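Local coordinates for glycoside hydrolase family 16 protein (Akkermansia muciniphila, PDB 6T2N) that probably cleaves beta-galactosidic linkages within mucin O-glycans as an endo-acting O-glycanase of a human gut bacterium, helping to initiate mucin breakdown, at residues A[157-169]-A[267-281]. Sequence-based numbering, arbitrary orientation.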
ATOM      1  N   THR A 157      -6.186  16.532   6.331  1.00 65.69           N
ATOM      2  CA  THR A 157      -5.575  17.871   6.147  1.00 67.66           C
ATOM      3  C   THR A 157      -5.182  18.009   4.665  1.00 68.34           C
ATOM      4  O   THR A 157      -5.145  16.985   3.930  1.00 72.26           O
ATOM      5  CB  THR A 157      -4.414  18.036   7.136  1.00 69.78           C
ATOM      6  OG1 THR A 157      -4.172  19.417   7.430  1.00 73.23           O
ATOM      7  CG2 THR A 157      -3.136  17.399   6.642  1.00 68.51           C
ATOM      8  N   LYS A 158      -4.910  19.231   4.217  1.00 69.46           N
ATOM      9  CA  LYS A 158      -4.458  19.552   2.830  1.00 67.52           C
ATOM     10  C   LYS A 158      -3.145  18.812   2.541  1.00 63.34           C
ATOM     11  O   LYS A 158      -2.161  18.986   3.245  1.00 61.20           O
ATOM     12  CB  LYS A 158      -4.321  21.072   2.666  1.00 70.71           C
ATOM     13  CG  LYS A 158      -4.399  21.630   1.257  1.00 72.39           C
ATOM     14  CD  LYS A 158      -4.864  23.078   1.244  1.00 77.54           C
ATOM     15  CE  LYS A 158      -4.862  23.710  -0.134  1.00 80.43           C
ATOM     16  NZ  LYS A 158      -3.602  23.457  -0.881  1.00 78.40           N
ATOM     17  N   GLY A 159      -3.176  17.937   1.551  1.00 65.04           N
ATOM     18  CA  GLY A 159      -1.987  17.391   0.864  1.00 64.94           C
ATOM     19  C   GLY A 159      -1.618  16.006   1.360  1.00 62.80           C
ATOM     20  O   GLY A 159      -0.767  15.357   0.707  1.00 65.15           O
ATOM     21  N   ILE A 160      -2.225  15.561   2.466  1.00 61.36           N
ATOM     22  CA  ILE A 160      -1.974  14.198   3.005  1.00 59.89           C
ATOM     23  C   ILE A 160      -2.481  13.148   2.003  1.00 59.81           C
ATOM     24  O   ILE A 160      -3.550  13.337   1.373  1.00 63.57           O
ATOM     25  CB  ILE A 160      -2.579  14.028   4.416  1.00 60.14           C
ATOM     26  CG1 ILE A 160      -1.844  12.913   5.146  1.00 59.99           C
ATOM     27  CG2 ILE A 160      -4.079  13.825   4.412  1.00 60.09           C
ATOM     28  CD1 ILE A 160      -0.368  13.209   5.280  1.00 60.86           C
ATOM     29  N   TRP A 161      -1.734  12.055   1.891  1.00 59.28           N
ATOM     30  CA  TRP A 161      -2.011  10.932   0.973  1.00 58.58           C
ATOM     31  C   TRP A 161      -1.707   9.631   1.703  1.00 54.94           C
ATOM     32  O   TRP A 161      -0.626   9.056   1.605  1.00 53.93           O
ATOM     33  CB  TRP A 161      -1.200  11.117  -0.303  1.00 63.53           C
ATOM     34  CG  TRP A 161      -1.517  10.208  -1.446  1.00 65.23           C
ATOM     35  CD1 TRP A 161      -2.192   9.027  -1.455  1.00 68.48           C
ATOM     36  CD2 TRP A 161      -1.021  10.400  -2.763  1.00 74.73           C
ATOM     37  NE1 TRP A 161      -2.174   8.481  -2.697  1.00 70.15           N
ATOM     38  CE2 TRP A 161      -1.476   9.312  -3.528  1.00 77.08           C
ATOM     39  CE3 TRP A 161      -0.261  11.413  -3.371  1.00 81.57           C
ATOM     40  CZ2 TRP A 161      -1.168   9.209  -4.888  1.00 83.18           C
ATOM     41  CZ3 TRP A 161       0.026  11.321  -4.719  1.00 84.70           C
ATOM     42  CH2 TRP A 161      -0.412  10.217  -5.461  1.00 84.95           C
ATOM     43  N   PRO A 162      -2.679   9.138   2.482  1.00 51.80           N
ATOM     44  CA  PRO A 162      -2.532   7.850   3.125  1.00 52.69           C
ATOM     45  C   PRO A 162      -2.824   6.803   2.057  1.00 52.96           C
ATOM     46  O   PRO A 162      -3.673   7.039   1.196  1.00 56.35           O
ATOM     47  CB  PRO A 162      -3.580   7.861   4.254  1.00 54.75           C
ATOM     48  CG  PRO A 162      -4.588   8.968   3.877  1.00 54.27           C
ATOM     49  CD  PRO A 162      -3.952   9.803   2.784  1.00 53.45           C
ATOM     50  N   ALA A 163      -2.153   5.667   2.174  1.00 53.21           N
ATOM     51  CA  ALA A 163      -2.253   4.561   1.211  1.00 53.66           C
ATOM     52  C   ALA A 163      -1.974   3.244   1.926  1.00 57.13           C
ATOM     53  O   ALA A 163      -1.033   3.197   2.721  1.00 62.75           O
ATOM     54  CB  ALA A 163      -1.292   4.786   0.094  1.00 50.91           C
ATOM     55  N   ILE A 164      -2.806   2.244   1.645  1.00 56.65           N
ATOM     56  CA  ILE A 164      -2.539   0.798   1.855  1.00 55.17           C
ATOM     57  C   ILE A 164      -2.402   0.179   0.470  1.00 52.76           C
ATOM     58  O   ILE A 164      -3.367   0.225  -0.276  1.00 50.10           O
ATOM     59  CB  ILE A 164      -3.704   0.203   2.646  1.00 55.47           C
ATOM     60  CG1 ILE A 164      -3.852   0.957   3.962  1.00 56.09           C
ATOM     61  CG2 ILE A 164      -3.593  -1.302   2.830  1.00 54.77           C
ATOM     62  CD1 ILE A 164      -5.244   0.844   4.530  1.00 60.15           C
ATOM     63  N   TRP A 165      -1.242  -0.379   0.143  1.00 53.68           N
ATOM     64  CA  TRP A 165      -1.041  -0.917  -1.215  1.00 54.06           C
ATOM     65  C   TRP A 165       0.096  -1.941  -1.296  1.00 56.32           C
ATOM     66  O   TRP A 165       0.912  -2.019  -0.395  1.00 62.45           O
ATOM     67  CB  TRP A 165      -0.888   0.258  -2.152  1.00 50.70           C
ATOM     68  CG  TRP A 165       0.286   1.096  -1.828  1.00 52.34           C
ATOM     69  CD1 TRP A 165       0.470   1.831  -0.706  1.00 54.67           C
ATOM     70  CD2 TRP A 165       1.442   1.313  -2.646  1.00 53.53           C
ATOM     71  NE1 TRP A 165       1.675   2.457  -0.764  1.00 51.72           N
ATOM     72  CE2 TRP A 165       2.288   2.171  -1.943  1.00 50.18           C
ATOM     73  CE3 TRP A 165       1.857   0.853  -3.896  1.00 54.91           C
ATOM     74  CZ2 TRP A 165       3.513   2.583  -2.438  1.00 49.72           C
ATOM     75  CZ3 TRP A 165       3.064   1.274  -4.390  1.00 53.13           C
ATOM     76  CH2 TRP A 165       3.880   2.133  -3.667  1.00 50.70           C
ATOM     77  N   LEU A 166       0.018  -2.787  -2.322  1.00 58.84           N
ATOM     78  CA  LEU A 166       0.921  -3.935  -2.603  1.00 57.45           C
ATOM     79  C   LEU A 166       1.437  -3.850  -4.051  1.00 55.59           C
ATOM     80  O   LEU A 166       0.689  -3.423  -4.924  1.00 51.06           O
ATOM     81  CB  LEU A 166       0.141  -5.234  -2.405  1.00 56.05           C
ATOM     82  CG  LEU A 166      -0.578  -5.378  -1.063  1.00 55.04           C
ATOM     83  CD1 LEU A 166      -2.045  -4.940  -1.121  1.00 51.90           C
ATOM     84  CD2 LEU A 166      -0.474  -6.802  -0.561  1.00 54.96           C
ATOM     85  N   LEU A 167       2.710  -4.198  -4.225  1.00 57.18           N
ATOM     86  CA  LEU A 167       3.483  -4.281  -5.490  1.00 55.86           C
ATOM     87  C   LEU A 167       3.916  -5.738  -5.664  1.00 58.01           C
ATOM     88  O   LEU A 167       4.358  -6.331  -4.642  1.00 59.50           O
ATOM     89  CB  LEU A 167       4.744  -3.416  -5.391  1.00 56.08           C
ATOM     90  CG  LEU A 167       4.565  -1.906  -5.538  1.00 55.46           C
ATOM     91  CD1 LEU A 167       5.797  -1.141  -5.022  1.00 53.85           C
ATOM     92  CD2 LEU A 167       4.250  -1.540  -6.978  1.00 54.99           C
ATOM     93  N   GLY A 168       3.816  -6.268  -6.903  1.00 57.88           N
ATOM     94  CA  GLY A 168       4.110  -7.678  -7.293  1.00 57.03           C
ATOM     95  C   GLY A 168       5.644  -7.835  -7.564  1.00 62.26           C
ATOM     96  O   GLY A 168       6.328  -6.938  -8.175  1.00 62.56           O
ATOM     97  N   LYS A 169       6.201  -8.900  -6.943  1.00 66.85           N
ATOM     98  CA  LYS A 169       7.656  -9.197  -7.064  1.00 71.63           C
ATOM     99  C   LYS A 169       7.704 -10.374  -8.018  1.00 71.19           C
ATOM    100  O   LYS A 169       7.100 -11.404  -7.703  1.00 72.58           O
ATOM    101  CB  LYS A 169       8.379  -9.447  -5.728  1.00 78.05           C
ATOM    102  CG  LYS A 169       9.909  -9.547  -5.837  1.00 86.42           C
ATOM    103  CD  LYS A 169      10.583 -10.166  -4.624  1.00 91.46           C
ATOM    104  CE  LYS A 169      10.230  -9.405  -3.360  1.00 94.07           C
ATOM    105  NZ  LYS A 169       9.824 -10.305  -2.256  1.00 95.85           N
ATOM    106  N   PHE A 267       3.035 -10.613  -3.902  1.00 60.98           N
ATOM    107  CA  PHE A 267       2.916  -9.137  -3.742  1.00 62.00           C
ATOM    108  C   PHE A 267       3.398  -8.715  -2.344  1.00 60.51           C
ATOM    109  O   PHE A 267       3.030  -9.403  -1.359  1.00 62.03           O
ATOM    110  CB  PHE A 267       1.456  -8.768  -4.023  1.00 60.94           C
ATOM    111  CG  PHE A 267       1.169  -8.368  -5.439  1.00 57.97           C
ATOM    112  CD1 PHE A 267       1.066  -9.314  -6.420  1.00 63.10           C
ATOM    113  CD2 PHE A 267       1.015  -7.046  -5.780  1.00 57.94           C
ATOM    114  CE1 PHE A 267       0.797  -8.948  -7.731  1.00 66.39           C
ATOM    115  CE2 PHE A 267       0.744  -6.669  -7.080  1.00 61.23           C
ATOM    116  CZ  PHE A 267       0.639  -7.628  -8.061  1.00 65.07           C
ATOM    117  N   TYR A 268       4.177  -7.634  -2.218  1.00 61.54           N
ATOM    118  CA  TYR A 268       4.577  -7.136  -0.859  1.00 62.79           C
ATOM    119  C   TYR A 268       3.782  -5.886  -0.511  1.00 59.31           C
ATOM    120  O   TYR A 268       3.203  -5.249  -1.398  1.00 60.06           O
ATOM    121  CB  TYR A 268       6.079  -6.954  -0.673  1.00 62.14           C
ATOM    122  CG  TYR A 268       6.657  -5.939  -1.600  1.00 62.91           C
ATOM    123  CD1 TYR A 268       6.595  -4.605  -1.267  1.00 63.95           C
ATOM    124  CD2 TYR A 268       7.209  -6.304  -2.825  1.00 68.17           C
ATOM    125  CE1 TYR A 268       7.116  -3.640  -2.111  1.00 68.97           C
ATOM    126  CE2 TYR A 268       7.706  -5.350  -3.706  1.00 67.59           C
ATOM    127  CZ  TYR A 268       7.657  -4.009  -3.340  1.00 68.90           C
ATOM    128  OH  TYR A 268       8.128  -3.000  -4.133  1.00 66.18           O
ATOM    129  N   LEU A 269       3.655  -5.659   0.795  1.00 59.99           N
ATOM    130  CA  LEU A 269       2.698  -4.680   1.369  1.00 58.39           C
ATOM    131  C   LEU A 269       3.423  -3.412   1.813  1.00 59.58           C
ATOM    132  O   LEU A 269       4.552  -3.496   2.352  1.00 60.62           O
ATOM    133  CB  LEU A 269       1.945  -5.280   2.548  1.00 56.08           C
ATOM    134  CG  LEU A 269       1.019  -4.292   3.262  1.00 56.41           C
ATOM    135  CD1 LEU A 269      -0.042  -3.724   2.333  1.00 52.90           C
ATOM    136  CD2 LEU A 269       0.357  -4.927   4.495  1.00 59.94           C
ATOM    137  N   ILE A 270       2.768  -2.280   1.567  1.00 61.78           N
ATOM    138  CA  ILE A 270       3.226  -0.928   1.978  1.00 59.03           C
ATOM    139  C   ILE A 270       2.107  -0.203   2.695  1.00 56.66           C
ATOM    140  O   ILE A 270       0.987  -0.147   2.108  1.00 51.05           O
ATOM    141  CB  ILE A 270       3.632  -0.097   0.777  1.00 56.33           C
ATOM    142  CG1 ILE A 270       4.781  -0.746   0.029  1.00 57.87           C
ATOM    143  CG2 ILE A 270       3.982   1.275   1.268  1.00 59.72           C
ATOM    144  CD1 ILE A 270       5.349   0.163  -1.037  1.00 60.04           C
ATOM    145  N   LEU A 271       2.460   0.373   3.854  1.00 56.42           N
ATOM    146  CA  LEU A 271       1.622   1.314   4.644  1.00 54.74           C
ATOM    147  C   LEU A 271       2.378   2.640   4.716  1.00 54.41           C
ATOM    148  O   LEU A 271       3.520   2.632   5.154  1.00 60.47           O
ATOM    149  CB  LEU A 271       1.396   0.691   6.017  1.00 55.06           C
ATOM    150  CG  LEU A 271       0.920  -0.763   6.010  1.00 56.81           C
ATOM    151  CD1 LEU A 271       0.762  -1.277   7.417  1.00 60.99           C
ATOM    152  CD2 LEU A 271      -0.401  -0.893   5.313  1.00 55.44           C
ATOM    153  N   ASN A 272       1.806   3.732   4.240  1.00 51.20           N
ATOM    154  CA  ASN A 272       2.558   5.001   4.125  1.00 52.84           C
ATOM    155  C   ASN A 272       1.577   6.194   4.107  1.00 56.89           C
ATOM    156  O   ASN A 272       0.368   5.998   3.778  1.00 59.69           O
ATOM    157  CB  ASN A 272       3.498   4.961   2.921  1.00 53.22           C
ATOM    158  CG  ASN A 272       2.727   5.200   1.645  1.00 53.88           C
ATOM    159  OD1 ASN A 272       2.084   4.303   1.144  1.00 56.06           O
ATOM    160  ND2 ASN A 272       2.632   6.435   1.197  1.00 57.60           N
ATOM    161  N   SER A 273       2.058   7.371   4.538  1.00 56.60           N
ATOM    162  CA  SER A 273       1.461   8.691   4.245  1.00 55.04           C
ATOM    163  C   SER A 273       2.467   9.471   3.407  1.00 55.12           C
ATOM    164  O   SER A 273       3.559   9.806   3.915  1.00 57.27           O
ATOM    165  CB  SER A 273       1.104   9.429   5.469  1.00 57.49           C
ATOM    166  OG  SER A 273       0.048   8.789   6.151  1.00 61.29           O
ATOM    167  N   ALA A 274       2.115   9.736   2.160  1.00 51.46           N
ATOM    168  CA  ALA A 274       2.834  10.719   1.341  1.00 54.50           C
ATOM    169  C   ALA A 274       2.221  12.098   1.575  1.00 55.42           C
ATOM    170  O   ALA A 274       1.241  12.181   2.314  1.00 59.80           O
ATOM    171  CB  ALA A 274       2.783  10.347  -0.105  1.00 54.64           C
ATOM    172  N   VAL A 275       2.853  13.120   1.000  1.00 52.15           N
ATOM    173  CA  VAL A 275       2.428  14.537   1.045  1.00 51.65           C
ATOM    174  C   VAL A 275       2.524  15.009  -0.403  1.00 52.10           C
ATOM    175  O   VAL A 275       3.494  14.607  -1.099  1.00 53.17           O
ATOM    176  CB  VAL A 275       3.293  15.357   2.028  1.00 50.80           C
ATOM    177  CG1 VAL A 275       2.802  16.773   2.168  1.00 52.06           C
ATOM    178  CG2 VAL A 275       3.323  14.728   3.394  1.00 50.23           C
ATOM    179  N   GLY A 276       1.528  15.753  -0.865  1.00 53.93           N
ATOM    180  CA  GLY A 276       1.500  16.252  -2.249  1.00 57.98           C
ATOM    181  C   GLY A 276       1.519  15.087  -3.213  1.00 61.87           C
ATOM    182  O   GLY A 276       0.942  14.060  -2.908  1.00 69.42           O
ATOM    183  N   GLY A 277       2.167  15.234  -4.353  1.00 71.17           N
ATOM    184  CA  GLY A 277       1.815  14.518  -5.598  1.00 78.90           C
ATOM    185  C   GLY A 277       1.439  15.483  -6.723  1.00 84.03           C
ATOM    186  O   GLY A 277       0.890  16.597  -6.426  1.00 88.39           O
ATOM    187  N   THR A 278       1.749  15.108  -7.968  1.00 87.23           N
ATOM    188  CA  THR A 278       1.369  15.857  -9.209  1.00 94.46           C
ATOM    189  C   THR A 278      -0.169  15.992  -9.241  1.00 91.57           C
ATOM    190  O   THR A 278      -0.707  17.018  -9.704  1.00 75.28           O
ATOM    191  CB  THR A 278       1.952  15.153 -10.445  1.00 96.44           C
ATOM    192  OG1 THR A 278       1.570  13.785 -10.294  1.00 97.22           O
ATOM    193  CG2 THR A 278       3.463  15.229 -10.583  1.00 98.65           C
ATOM    194  N   TRP A 279      -0.878  14.981  -8.746  1.00 98.53           N
ATOM    195  CA  TRP A 279      -2.300  15.159  -8.370  1.00108.61           C
ATOM    196  C   TRP A 279      -2.461  14.750  -6.926  1.00 99.83           C
ATOM    197  O   TRP A 279      -2.229  13.581  -6.585  1.00103.24           O
ATOM    198  CB  TRP A 279      -3.331  14.484  -9.283  1.00121.47           C
ATOM    199  CG  TRP A 279      -4.391  15.487  -9.632  1.00122.18           C
ATOM    200  CD1 TRP A 279      -5.426  15.907  -8.840  1.00113.43           C
ATOM    201  CD2 TRP A 279      -4.421  16.304 -10.819  1.00121.56           C
ATOM    202  NE1 TRP A 279      -6.137  16.887  -9.475  1.00115.29           N
ATOM    203  CE2 TRP A 279      -5.544  17.157 -10.688  1.00123.16           C
ATOM    204  CE3 TRP A 279      -3.632  16.373 -11.979  1.00106.70           C
ATOM    205  CZ2 TRP A 279      -5.895  18.070 -11.686  1.00117.53           C
ATOM    206  CZ3 TRP A 279      -3.986  17.280 -12.950  1.00111.66           C
ATOM    207  CH2 TRP A 279      -5.099  18.115 -12.806  1.00112.28           C
ATOM    208  N   CYS A 280      -2.737  15.803  -6.181  1.00 91.33           N
ATOM    209  CA  CYS A 280      -3.039  15.924  -4.744  1.00 89.27           C
ATOM    210  C   CYS A 280      -2.710  17.398  -4.489  1.00 85.79           C
ATOM    211  O   CYS A 280      -1.563  17.794  -4.743  1.00 94.73           O
ATOM    212  CB  CYS A 280      -2.266  14.939  -3.856  1.00 84.40           C
ATOM    213  SG  CYS A 280      -2.988  14.700  -2.194  1.00 92.50           S
ATOM    214  N   GLU A 281      -3.687  18.232  -4.172  1.00 77.54           N
ATOM    215  CA  GLU A 281      -3.383  19.414  -3.341  1.00 78.67           C
ATOM    216  C   GLU A 281      -1.974  19.273  -2.734  1.00 69.81           C
ATOM    217  O   GLU A 281      -1.628  18.251  -2.101  1.00 65.41           O
ATOM    218  CB  GLU A 281      -4.420  19.541  -2.218  1.00 81.55           C
ATOM    219  CG  GLU A 281      -5.586  20.452  -2.569  1.00 83.22           C
ATOM    220  CD  GLU A 281      -6.614  20.500  -1.465  1.00 84.97           C
ATOM    221  OE1 GLU A 281      -6.421  19.795  -0.462  1.00 81.75           O
ATOM    222  OE2 GLU A 281      -7.606  21.227  -1.622  1.00 94.30           O
TER
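Trp165 pairs with Ile270 midway along two antiparallel neighbours, strands 160-168 and 267-275, in one sheet of the beta-sandwich (jelly roll) fold of glycoside hydrolase family 16. On the face carrying Trp161, Ala163, Trp165 and Leu167, the Trp165 indole turns back over the partner strand because CG sits between the backbone N and carbonyl carbon (chi1 62°). From CB outward, CG and CD1 pass the Ile270 carbonyl oxygen, with Trp165 CD1 3.5 Å from Ile270 O. Trp165 NE1 then donates to Asn272 OD1 at 2.7 Å, the acceptor lying near the ring plane while the amide is turned 75° from it. NE1 and CE2 lie against Ile270 CG2; beyond, CZ2 and CH2 run beneath Ile270 CD1, which stands 3.8 Å from the centroid of the six-membered ring of Trp165 in a CH-pi contact. Replacing Trp165 with leucine would probably leave Asn272 OD1 without this donor and open a gap beside Ile270 CD1. The Trp165 side chain also touches Glu179 and Asp181 of strand 179-181. Ile164 and Leu271 pack on the opposite face, whose Pro162 and Ser273 meet Phe294 of the other sheet. At the far end Gly168 passes over the Phe267 ring, its CA 3.3 Å from the centroid and only 2° off the ring normal.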